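Side-chain contacts in A-type flavoprotein (Giardia intestinalis, PDB 2Q9U), which probably scavenges oxygen, carrying electrons from a bound flavin mononucleotide to a non-haem diiron centre where the gas is reduced: residues A[29-34]-A[85-90]; A[114-119]-A[125-130]; A[260-265]-A[299-304]. All blocks are in the same frame, centred on the assembly; numbering follows the deposited sequence.

In the fold
Contacts 1 and 2 belong to the beta-lactamase-like part of the chain and contact 3 to the flavodoxin-like part. Contact 1 is buried and polar, with side chains that bind iron or face the metal site and a flavin from the second subunit. Contact 2 is partly buried, with an exposed lysine at its margin, and is apolar packing of a helix on an edge strand. Contact 3 is buried helix-on-strand packing whose strand runs into a flavin phosphate site. The loop of contact 1 packs on the helix of contact 2 through Ala86 and His115, while its hairpin meets the helix of contact 3 at Thr299; contacts 2 and 3 stand about 22 Å apart at their nearest atoms.

Contact 1. Residues A[29-34]-A[85-90]; sequences IFHGYH and HAEGDH. With FEO (mu-oxo-diiron), chain G; FMN (flavin mononucleotide), chain F; NO3 (nitrate ion), chain C.
The ring of Phe30 points its far edge at Asp89: CZ lies 3.5 Å from OD2 and 3.6 Å from CB, with ring and carboxylate planes 54° apart. OD2, near the ring plane, meets the weakly positive C-H edge at CZ, which probably suits an oxygen that also binds the iron FE1 at 2.1 Å. His31 lays CD2 over the centre of the Phe30 ring. Its NE2 donates to nitrate O1 at 2.8 Å (156°), suiting a histidine beside an anion; the nitrate, probably from the crystallisation liquor, bridges both irons. Methyl C7M of the second subunit's flavin lies over one His31 face, offset toward the rim. His31 CD2 lies 4.1 Å from Glu87 OE2, the side chains crossing at about a right angle. Glu87, extended beyond CG, reaches the iron FE2 with OE1 at 2.1 Å, while OE2 is hydrogen-bonded to Tyr267 of the second subunit. His85 and His90 add one nitrogen each to the irons FE2 and FE1, respectively; His152, Asp171 and His230 complete the protein ligands of this flavodiiron site. The hairpin of strands 29-30 and 33-34, with a type I' beta turn from Phe30 to Tyr33, packs on helix 189-204, and the ligand loop links strand 80-82 to helix 94-97.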
loop_
_atom_site.group_PDB
_atom_site.type_symbol
_atom_site.label_atom_id
_atom_site.label_comp_id
_atom_site.label_asym_id
_atom_site.label_seq_id
_atom_site.Cartn_x
_atom_site.Cartn_y
_atom_site.Cartn_z
ATOM N N ILE A 29 -8.738 3.725 6.037
ATOM C CA ILE A 29 -9.583 2.533 5.995
ATOM C C ILE A 29 -10.522 2.631 7.184
ATOM O O ILE A 29 -10.079 2.790 8.328
ATOM C CB ILE A 29 -8.773 1.196 6.038
ATOM C CG1 ILE A 29 -7.749 1.117 4.904
ATOM C CG2 ILE A 29 -9.746 -0.036 5.978
ATOM C CD1 ILE A 29 -8.344 1.006 3.529
ATOM N N PHE A 30 -11.820 2.577 6.915
ATOM C CA PHE A 30 -12.806 2.776 7.963
ATOM C C PHE A 30 -13.871 1.710 7.815
ATOM O O PHE A 30 -14.719 1.779 6.919
ATOM C CB PHE A 30 -13.408 4.189 7.871
ATOM C CG PHE A 30 -14.516 4.451 8.864
ATOM C CD1 PHE A 30 -14.397 4.034 10.194
ATOM C CD2 PHE A 30 -15.683 5.065 8.457
ATOM C CE1 PHE A 30 -15.439 4.253 11.124
ATOM C CE2 PHE A 30 -16.726 5.318 9.364
ATOM C CZ PHE A 30 -16.606 4.910 10.696
ATOM N N HIS A 31 -13.796 0.714 8.706
ATOM C CA HIS A 31 -14.622 -0.496 8.620
ATOM C C HIS A 31 -14.572 -1.108 7.214
ATOM O O HIS A 31 -15.573 -1.544 6.669
ATOM C CB HIS A 31 -16.056 -0.257 9.169
ATOM C CG HIS A 31 -16.947 0.585 8.301
ATOM N ND1 HIS A 31 -17.333 0.211 7.025
ATOM C CD2 HIS A 31 -17.585 1.755 8.556
ATOM C CE1 HIS A 31 -18.144 1.126 6.525
ATOM N NE2 HIS A 31 -18.309 2.078 7.431
ATOM N N GLY A 32 -13.377 -1.105 6.621
ATOM C CA GLY A 32 -13.196 -1.589 5.257
ATOM C C GLY A 32 -13.545 -0.621 4.136
ATOM O O GLY A 32 -13.340 -0.944 2.962
ATOM N N TYR A 33 -14.072 0.561 4.470
ATOM C CA TYR A 33 -14.314 1.621 3.459
ATOM C C TYR A 33 -12.990 2.345 3.170
ATOM O O TYR A 33 -12.300 2.806 4.087
ATOM C CB TYR A 33 -15.377 2.612 3.970
ATOM C CG TYR A 33 -15.867 3.717 3.023
ATOM C CD1 TYR A 33 -15.020 4.745 2.587
ATOM C CD2 TYR A 33 -17.196 3.770 2.632
ATOM C CE1 TYR A 33 -15.482 5.770 1.739
ATOM C CE2 TYR A 33 -17.671 4.782 1.796
ATOM C CZ TYR A 33 -16.816 5.767 1.356
ATOM O OH TYR A 33 -17.298 6.753 0.564
ATOM N N HIS A 34 -12.621 2.447 1.903
ATOM C CA HIS A 34 -11.388 3.157 1.576
ATOM C C HIS A 34 -11.679 4.644 1.603
ATOM O O HIS A 34 -12.206 5.187 0.627
ATOM C CB HIS A 34 -10.864 2.727 0.215
ATOM C CG HIS A 34 -10.103 1.445 0.259
ATOM N ND1 HIS A 34 -10.681 0.253 0.632
ATOM C CD2 HIS A 34 -8.810 1.168 -0.029
ATOM C CE1 HIS A 34 -9.773 -0.709 0.578
ATOM N NE2 HIS A 34 -8.627 -0.177 0.188
ATOM N N HIS A 85 -27.533 7.622 17.083
ATOM C CA HIS A 85 -26.950 6.390 16.482
ATOM C C HIS A 85 -25.857 5.889 17.445
ATOM O O HIS A 85 -25.144 6.695 18.032
ATOM C CB HIS A 85 -26.398 6.790 15.106
ATOM C CG HIS A 85 -25.816 5.683 14.273
ATOM N ND1 HIS A 85 -26.342 4.413 14.194
ATOM C CD2 HIS A 85 -24.801 5.721 13.376
ATOM C CE1 HIS A 85 -25.628 3.690 13.342
ATOM N NE2 HIS A 85 -24.694 4.465 12.819
ATOM N N ALA A 86 -25.741 4.576 17.636
ATOM C CA ALA A 86 -24.848 4.051 18.656
ATOM C C ALA A 86 -23.496 3.591 18.090
ATOM O O ALA A 86 -22.616 3.177 18.848
ATOM C CB ALA A 86 -25.525 2.889 19.401
ATOM N N GLU A 87 -23.336 3.649 16.763
ATOM C CA GLU A 87 -22.076 3.229 16.143
ATOM C C GLU A 87 -20.889 4.027 16.702
ATOM O O GLU A 87 -21.016 5.235 17.002
ATOM C CB GLU A 87 -22.142 3.290 14.602
ATOM C CG GLU A 87 -21.033 2.441 13.928
ATOM C CD GLU A 87 -21.105 2.495 12.434
ATOM O OE1 GLU A 87 -22.213 2.747 11.913
ATOM O OE2 GLU A 87 -20.044 2.321 11.789
ATOM N N GLY A 88 -19.756 3.338 16.875
ATOM C CA GLY A 88 -18.556 3.913 17.509
ATOM C C GLY A 88 -18.069 5.252 16.976
ATOM O O GLY A 88 -17.590 6.090 17.741
ATOM N N ASP A 89 -18.183 5.467 15.672
ATOM C CA ASP A 89 -17.728 6.723 15.095
ATOM C C ASP A 89 -18.456 7.961 15.636
ATOM O O ASP A 89 -17.891 9.045 15.616
ATOM C CB ASP A 89 -17.696 6.701 13.561
ATOM C CG ASP A 89 -19.033 6.314 12.926
ATOM O OD1 ASP A 89 -19.771 5.483 13.485
ATOM O OD2 ASP A 89 -19.339 6.836 11.836
ATOM N N HIS A 90 -19.682 7.804 16.127
ATOM C CA HIS A 90 -20.389 8.933 16.756
ATOM C C HIS A 90 -20.617 8.750 18.238
ATOM O O HIS A 90 -21.350 9.530 18.841
ATOM C CB HIS A 90 -21.762 9.092 16.099
ATOM C CG HIS A 90 -21.676 9.040 14.619
ATOM N ND1 HIS A 90 -21.139 10.071 13.891
ATOM C CD2 HIS A 90 -21.947 8.048 13.738
ATOM C CE1 HIS A 90 -21.097 9.729 12.615
ATOM N NE2 HIS A 90 -21.592 8.508 12.495
HETATM FE FE1 FEO G . -21.104 7.169 10.820
HETATM FE FE2 FEO G . -23.200 4.432 11.070
HETATM O O FEO G . -21.785 5.742 11.777
HETATM N N1 FMN F . -25.023 -6.554 11.649
HETATM C C2 FMN F . -25.926 -7.458 11.175
HETATM O O2 FMN F . -26.433 -8.283 11.953
HETATM N N3 FMN F . -26.295 -7.429 9.843
HETATM C C4 FMN F . -25.733 -6.522 8.959
HETATM O O4 FMN F . -26.003 -6.644 7.765
HETATM C C4A FMN F . -24.790 -5.594 9.438
HETATM N N5 FMN F . -24.213 -4.634 8.613
HETATM C C5A FMN F . -23.298 -3.736 9.151
HETATM C C6 FMN F . -22.706 -2.765 8.334
HETATM C C7 FMN F . -21.774 -1.852 8.856
HETATM C C7M FMN F . -21.330 -0.710 7.980
HETATM C C8 FMN F . -21.432 -1.896 10.207
HETATM C C8M FMN F . -20.358 -1.007 10.784
HETATM C C9 FMN F . -22.023 -2.858 11.025
HETATM C C9A FMN F . -22.953 -3.779 10.509
HETATM N N10 FMN F . -23.532 -4.746 11.329
HETATM C C10 FMN F . -24.457 -5.623 10.803
HETATM C "C1'" FMN F . -23.204 -4.845 12.789
HETATM C "C2'" FMN F . -21.847 -5.498 13.039
HETATM O "O2'" FMN F . -21.833 -6.877 12.678
HETATM C "C3'" FMN F . -21.526 -5.222 14.510
HETATM O "O3'" FMN F . -21.163 -3.853 14.607
HETATM C "C4'" FMN F . -20.402 -6.057 15.086
HETATM O "O4'" FMN F . -20.375 -5.894 16.497
HETATM C "C5'" FMN F . -19.045 -5.640 14.532
HETATM O "O5'" FMN F . -18.073 -6.590 14.932
HETATM P P FMN F . -16.565 -6.110 15.106
HETATM O O1P FMN F . -15.732 -7.379 15.140
HETATM O O2P FMN F . -16.228 -5.248 13.924
HETATM O O3P FMN F . -16.379 -5.313 16.386
HETATM N N NO3 C . -20.746 4.871 8.755
HETATM O O1 NO3 C . -19.856 4.313 7.861
HETATM O O2 NO3 C . -20.585 6.191 9.089
HETATM O O3 NO3 C . -21.811 4.169 9.278
#

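Contact 2. Residues A[114-119]-A[125-130]; sequences EHLKIL and ATWLIV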
loop_
_atom_site.group_PDB
_atom_site.type_symbol
_atom_site.label_atom_id
_atom_site.label_comp_id
_atom_site.label_asym_id
_atom_site.label_seq_id
_atom_site.Cartn_x
_atom_site.Cartn_y
_atom_site.Cartn_z
ATOM N N GLU A 114 -30.420 0.829 24.363
ATOM C CA GLU A 114 -30.004 -0.579 24.454
ATOM C C GLU A 114 -28.624 -0.828 23.827
ATOM O O GLU A 114 -27.777 -1.505 24.418
ATOM C CB GLU A 114 -31.065 -1.470 23.800
ATOM C CG GLU A 114 -32.339 -1.524 24.658
ATOM C CD GLU A 114 -33.530 -2.196 23.996
ATOM O OE1 GLU A 114 -33.545 -2.381 22.759
ATOM O OE2 GLU A 114 -34.470 -2.548 24.745
ATOM N N HIS A 115 -28.400 -0.260 22.641
ATOM C CA HIS A 115 -27.138 -0.451 21.929
ATOM C C HIS A 115 -25.990 0.317 22.602
ATOM O O HIS A 115 -24.892 -0.224 22.745
ATOM C CB HIS A 115 -27.274 -0.115 20.426
ATOM C CG HIS A 115 -28.136 -1.079 19.658
ATOM N ND1 HIS A 115 -28.558 -0.834 18.367
ATOM C CD2 HIS A 115 -28.692 -2.266 20.012
ATOM C CE1 HIS A 115 -29.323 -1.831 17.954
ATOM N NE2 HIS A 115 -29.418 -2.716 18.932
ATOM N N LEU A 116 -26.237 1.568 23.014
ATOM C CA LEU A 116 -25.232 2.344 23.745
ATOM C C LEU A 116 -24.774 1.629 25.028
ATOM O O LEU A 116 -23.581 1.575 25.350
ATOM C CB LEU A 116 -25.778 3.745 24.128
ATOM C CG LEU A 116 -25.917 4.778 23.016
ATOM C CD1 LEU A 116 -26.741 6.009 23.503
ATOM C CD2 LEU A 116 -24.552 5.203 22.472
ATOM N N LYS A 117 -25.730 1.105 25.781
ATOM C CA LYS A 117 -25.366 0.377 27.006
ATOM C C LYS A 117 -24.551 -0.890 26.732
ATOM O O LYS A 117 -23.581 -1.167 27.444
ATOM C CB LYS A 117 -26.610 0.040 27.825
ATOM C CG LYS A 117 -27.262 1.172 28.560
ATOM C CD LYS A 117 -28.575 0.634 29.158
ATOM C CE LYS A 117 -29.343 1.688 29.910
ATOM N NZ LYS A 117 -30.582 1.116 30.564
ATOM N N ILE A 118 -24.907 -1.644 25.696
ATOM C CA ILE A 118 -24.183 -2.900 25.390
ATOM C C ILE A 118 -22.760 -2.605 24.916
ATOM O O ILE A 118 -21.796 -3.281 25.311
ATOM C CB ILE A 118 -24.912 -3.749 24.329
ATOM C CG1 ILE A 118 -26.195 -4.337 24.921
ATOM C CG2 ILE A 118 -24.021 -4.926 23.896
ATOM C CD1 ILE A 118 -27.079 -4.989 23.908
ATOM N N LEU A 119 -22.620 -1.561 24.129
ATOM C CA LEU A 119 -21.346 -1.179 23.587
ATOM C C LEU A 119 -20.424 -0.492 24.584
ATOM O O LEU A 119 -19.262 -0.594 24.502
ATOM C CB LEU A 119 -21.520 -0.323 22.348
ATOM C CG LEU A 119 -22.006 -1.108 21.153
ATOM C CD1 LEU A 119 -22.499 -0.259 20.064
ATOM C CD2 LEU A 119 -20.953 -2.082 20.687
ATOM N N ALA A 125 -25.395 6.614 33.761
ATOM C CA ALA A 125 -26.065 7.650 32.960
ATOM C C ALA A 125 -27.528 7.876 33.346
ATOM O O ALA A 125 -28.240 6.928 33.723
ATOM C CB ALA A 125 -25.959 7.318 31.465
ATOM N N THR A 126 -27.963 9.135 33.225
ATOM C CA THR A 126 -29.382 9.524 33.298
ATOM C C THR A 126 -29.920 9.616 31.880
ATOM O O THR A 126 -29.343 10.305 31.023
ATOM C CB THR A 126 -29.556 10.886 34.026
ATOM O OG1 THR A 126 -29.064 10.759 35.354
ATOM C CG2 THR A 126 -31.016 11.323 34.104
ATOM N N TRP A 127 -31.021 8.912 31.627
ATOM C CA TRP A 127 -31.585 8.771 30.297
ATOM C C TRP A 127 -32.935 9.459 30.188
ATOM O O TRP A 127 -33.680 9.562 31.165
ATOM C CB TRP A 127 -31.778 7.279 29.978
ATOM C CG TRP A 127 -30.524 6.454 30.053
ATOM C CD1 TRP A 127 -30.067 5.718 31.123
ATOM C CD2 TRP A 127 -29.590 6.259 28.995
ATOM N NE1 TRP A 127 -28.885 5.094 30.791
ATOM C CE2 TRP A 127 -28.578 5.396 29.483
ATOM C CE3 TRP A 127 -29.497 6.745 27.676
ATOM C CZ2 TRP A 127 -27.475 5.019 28.702
ATOM C CZ3 TRP A 127 -28.412 6.349 26.890
ATOM C CH2 TRP A 127 -27.415 5.493 27.408
ATOM N N LEU A 128 -33.235 9.953 28.993
ATOM C CA LEU A 128 -34.584 10.326 28.620
ATOM C C LEU A 128 -34.867 9.595 27.324
ATOM O O LEU A 128 -34.260 9.905 26.283
ATOM C CB LEU A 128 -34.724 11.843 28.428
ATOM C CG LEU A 128 -36.077 12.322 27.909
ATOM C CD1 LEU A 128 -37.241 11.910 28.834
ATOM C CD2 LEU A 128 -36.052 13.838 27.672
ATOM N N ILE A 129 -35.767 8.620 27.389
ATOM C CA ILE A 129 -36.151 7.855 26.203
ATOM C C ILE A 129 -37.253 8.558 25.400
ATOM O O ILE A 129 -38.344 8.886 25.931
ATOM C CB ILE A 129 -36.548 6.401 26.552
ATOM C CG1 ILE A 129 -35.408 5.664 27.305
ATOM C CG2 ILE A 129 -36.977 5.638 25.281
ATOM C CD1 ILE A 129 -33.988 5.802 26.682
ATOM N N VAL A 130 -36.965 8.792 24.118
ATOM C CA VAL A 130 -37.862 9.547 23.233
ATOM C C VAL A 130 -38.362 8.652 22.117
ATOM O O VAL A 130 -37.804 7.573 21.886
ATOM C CB VAL A 130 -37.167 10.811 22.647
ATOM C CG1 VAL A 130 -36.816 11.790 23.785
ATOM C CG2 VAL A 130 -35.912 10.441 21.822
#
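Trp127 places CG opposite its carbonyl carbon (chi1 -58°); the side chain leaves the strand toward helix 110-120, and chi2 of 95° sets how the indole plane is turned. Lys117 comes to meet it with CG likewise opposite the carbonyl carbon, its chain running fully extended from there to NZ. That straight aliphatic chain passes obliquely alongside the indole: CG stands 3.9 Å from CZ2, and CE comes to 3.5 Å from NE1. The touching is done by methylene groups, so the lysine serves here as a hydrocarbon arm, and it suits an exposed helix position, with methylenes for the indole and a charged end for the surface.

Leu116, one residue earlier and buried, approaches at the edge, whereas Lys117 approaches obliquely. Its CD1 methyl meets the six-membered ring in the ring plane, 3.8 Å from CZ3, while CB lies 4.1 Å from CH2. The branched leucine thus packs against the rim of the six-membered ring at CZ3 and CH2. On the strand's own side Ala125 sets its CB over one face, 3.5 Å above the plane and offset toward the rim, a small methyl that can sit close to the ring. Met122, Cys108 and Gln113 also touch the tryptophan. Farther round the helix, His115 meets the Phe382 ring of the second subunit, and Ile118 O accepts a hydrogen bond from Asn383 there.

A broad, mostly apolar side chain thus joins helix to edge strand, the packing expected of a beta-alpha-beta unit: strand 105-108, helix 110-120 and the parallel strand 127-129 of the metallo-beta-lactamase fold.

Contact 3. Residues A[260-265]-A[299-304]; sequences TVVLDS and TKVALH. With FMN (flavin mononucleotide), chain B.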
loop_
_atom_site.group_PDB
_atom_site.type_symbol
_atom_site.label_atom_id
_atom_site.label_comp_id
_atom_site.label_asym_id
_atom_site.label_seq_id
_atom_site.Cartn_x
_atom_site.Cartn_y
_atom_site.Cartn_z
ATOM N N THR A 260 -19.897 -0.426 -16.383
ATOM C CA THR A 260 -18.646 -0.692 -15.614
ATOM C C THR A 260 -18.202 -2.150 -15.750
ATOM O O THR A 260 -19.028 -3.056 -15.567
ATOM C CB THR A 260 -18.816 -0.354 -14.122
ATOM O OG1 THR A 260 -19.156 1.031 -13.996
ATOM C CG2 THR A 260 -17.492 -0.641 -13.306
ATOM N N VAL A 261 -16.907 -2.372 -16.046
ATOM C CA VAL A 261 -16.345 -3.722 -16.077
ATOM C C VAL A 261 -15.431 -3.891 -14.849
ATOM O O VAL A 261 -14.590 -3.036 -14.583
ATOM C CB VAL A 261 -15.555 -4.007 -17.366
ATOM C CG1 VAL A 261 -15.026 -5.451 -17.348
ATOM C CG2 VAL A 261 -16.468 -3.802 -18.576
ATOM N N VAL A 262 -15.672 -4.931 -14.065
ATOM C CA VAL A 262 -14.885 -5.192 -12.862
ATOM C C VAL A 262 -14.149 -6.514 -13.097
ATOM O O VAL A 262 -14.772 -7.522 -13.458
ATOM C CB VAL A 262 -15.784 -5.311 -11.601
ATOM C CG1 VAL A 262 -14.944 -5.636 -10.343
ATOM C CG2 VAL A 262 -16.585 -3.998 -11.385
ATOM N N LEU A 263 -12.831 -6.514 -12.937
ATOM C CA LEU A 263 -12.108 -7.745 -13.233
ATOM C C LEU A 263 -10.814 -7.866 -12.472
ATOM O O LEU A 263 -10.369 -6.933 -11.796
ATOM C CB LEU A 263 -11.803 -7.882 -14.749
ATOM C CG LEU A 263 -10.668 -7.029 -15.340
ATOM C CD1 LEU A 263 -10.089 -7.645 -16.615
ATOM C CD2 LEU A 263 -11.094 -5.587 -15.559
ATOM N N ASP A 264 -10.195 -9.026 -12.621
ATOM C CA ASP A 264 -8.794 -9.139 -12.288
ATOM C C ASP A 264 -8.183 -10.020 -13.388
ATOM O O ASP A 264 -8.897 -10.687 -14.128
ATOM C CB ASP A 264 -8.614 -9.753 -10.892
ATOM C CG ASP A 264 -7.268 -9.403 -10.250
ATOM O OD1 ASP A 264 -6.331 -8.980 -10.982
ATOM O OD2 ASP A 264 -7.141 -9.581 -9.015
ATOM N N SER A 265 -6.871 -10.018 -13.498
ATOM C CA SER A 265 -6.207 -10.717 -14.599
ATOM C C SER A 265 -4.804 -11.040 -14.082
ATOM O O SER A 265 -4.276 -10.298 -13.287
ATOM C CB SER A 265 -6.154 -9.789 -15.840
ATOM O OG SER A 265 -5.618 -10.455 -16.981
ATOM N N THR A 299 -14.556 -0.366 -2.483
ATOM C CA THR A 299 -15.275 0.902 -2.286
ATOM C C THR A 299 -15.613 1.577 -3.637
ATOM O O THR A 299 -16.720 2.101 -3.849
ATOM C CB THR A 299 -14.466 1.874 -1.386
ATOM O OG1 THR A 299 -14.041 1.164 -0.208
ATOM C CG2 THR A 299 -15.324 3.103 -0.988
ATOM N N LYS A 300 -14.641 1.552 -4.537
ATOM C CA LYS A 300 -14.819 2.087 -5.882
ATOM C C LYS A 300 -15.724 1.177 -6.740
ATOM O O LYS A 300 -16.507 1.656 -7.574
ATOM C CB LYS A 300 -13.429 2.332 -6.494
ATOM C CG LYS A 300 -12.756 3.505 -5.718
ATOM C CD LYS A 300 -11.310 3.777 -6.061
ATOM C CE LYS A 300 -10.766 4.868 -5.111
ATOM N NZ LYS A 300 -10.654 4.412 -3.662
ATOM N N VAL A 301 -15.620 -0.126 -6.526
ATOM C CA VAL A 301 -16.531 -1.067 -7.206
ATOM C C VAL A 301 -17.997 -0.687 -6.864
ATOM O O VAL A 301 -18.878 -0.607 -7.754
ATOM C CB VAL A 301 -16.190 -2.545 -6.833
ATOM C CG1 VAL A 301 -17.239 -3.524 -7.366
ATOM C CG2 VAL A 301 -14.774 -2.940 -7.371
ATOM N N ALA A 302 -18.252 -0.463 -5.581
ATOM C CA ALA A 302 -19.598 -0.063 -5.118
ATOM C C ALA A 302 -19.982 1.270 -5.741
ATOM O O ALA A 302 -21.058 1.403 -6.301
ATOM C CB ALA A 302 -19.671 -0.010 -3.579
ATOM N N LEU A 303 -19.083 2.247 -5.679
ATOM C CA LEU A 303 -19.343 3.548 -6.306
ATOM C C LEU A 303 -19.830 3.448 -7.768
ATOM O O LEU A 303 -20.829 4.088 -8.163
ATOM C CB LEU A 303 -18.075 4.398 -6.250
ATOM C CG LEU A 303 -18.049 5.743 -7.002
ATOM C CD1 LEU A 303 -19.134 6.716 -6.433
ATOM C CD2 LEU A 303 -16.669 6.373 -6.957
ATOM N N HIS A 304 -19.119 2.672 -8.576
ATOM C CA HIS A 304 -19.385 2.645 -9.998
ATOM C C HIS A 304 -20.555 1.771 -10.387
ATOM O O HIS A 304 -21.334 2.151 -11.244
ATOM C CB HIS A 304 -18.101 2.365 -10.818
ATOM C CG HIS A 304 -17.162 3.528 -10.807
ATOM N ND1 HIS A 304 -17.457 4.713 -11.444
ATOM C CD2 HIS A 304 -15.969 3.717 -10.194
ATOM C CE1 HIS A 304 -16.466 5.573 -11.263
ATOM N NE2 HIS A 304 -15.560 4.996 -10.495
HETATM N N1 FMN B . -6.622 -22.614 -15.797
HETATM C C2 FMN B . -7.646 -23.487 -15.575
HETATM O O2 FMN B . -8.388 -23.812 -16.517
HETATM N N3 FMN B . -7.831 -24.025 -14.316
HETATM C C4 FMN B . -7.019 -23.667 -13.252
HETATM O O4 FMN B . -7.326 -24.077 -12.134
HETATM C C4A FMN B . -5.969 -22.757 -13.469
HETATM N N5 FMN B . -5.095 -22.380 -12.454
HETATM C C5A FMN B . -4.067 -21.487 -12.738
HETATM C C6 FMN B . -3.181 -21.096 -11.728
HETATM C C7 FMN B . -2.139 -20.190 -11.991
HETATM C C7M FMN B . -1.103 -19.967 -10.921
HETATM C C8 FMN B . -1.968 -19.673 -13.274
HETATM C C8M FMN B . -0.933 -18.618 -13.575
HETATM C C9 FMN B . -2.846 -20.064 -14.284
HETATM C C9A FMN B . -3.895 -20.967 -14.028
HETATM N N10 FMN B . -4.775 -21.346 -15.039
HETATM C C10 FMN B . -5.781 -22.248 -14.767
HETATM C "C1'" FMN B . -4.645 -20.824 -16.440
HETATM C "C2'" FMN B . -5.157 -19.393 -16.578
HETATM O "O2'" FMN B . -6.569 -19.302 -16.401
HETATM C "C3'" FMN B . -4.655 -18.911 -17.942
HETATM O "O3'" FMN B . -3.264 -18.662 -17.809
HETATM C "C4'" FMN B . -5.319 -17.651 -18.457
HETATM O "O4'" FMN B . -4.958 -17.455 -19.818
HETATM C "C5'" FMN B . -4.888 -16.420 -17.669
HETATM O "O5'" FMN B . -5.701 -15.323 -18.048
HETATM P P FMN B . -5.095 -13.855 -17.945
HETATM O O1P FMN B . -6.284 -12.913 -18.026
HETATM O O2P FMN B . -4.386 -13.751 -16.626
HETATM O O3P FMN B . -4.115 -13.576 -19.073
#
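In the flavodoxin-like part of the chain, helix 298-306 belongs to the crossover between strands 287-292 and 310-314, and its Val301 packs on Val262 of strand 258-263. The two valines cross at about a right angle and meet by both branches: CG1 of Val262 lies 4.0 Å from CG2 of Val301, and CG2 of Val262 4.1 Å from CG1 of Val301. Compact branched side chains suit so close a layer. Nearer the start of the strand, Thr260 offers OG1 at 3.6 Å and CG2 at 3.9 Å to CB of His304. The histidine ring leads away from residues 260-265 (chi1 -71°), and its ND1 is hydrogen-bonded to NZ of Lys258, at the start of the same strand; Thr260 OG1 is satisfied by Ser308.

Beyond the strand, Ser265 OG donates to O1P of the FMN phosphate at 2.8 Å, and Ser265 N is held by Asp264 OD1, met on the anti side 26° out of the carboxylate plane. Asp264 OD2 bonds to Ser325, so both oxygens of this buried carboxylate have partners, probably helping fix the chain leading to the phosphate. Helix 298-306 is flanked by helices 189-204 and 324-336, and strand 258-263 runs parallel between strands 287-292 and 310-314.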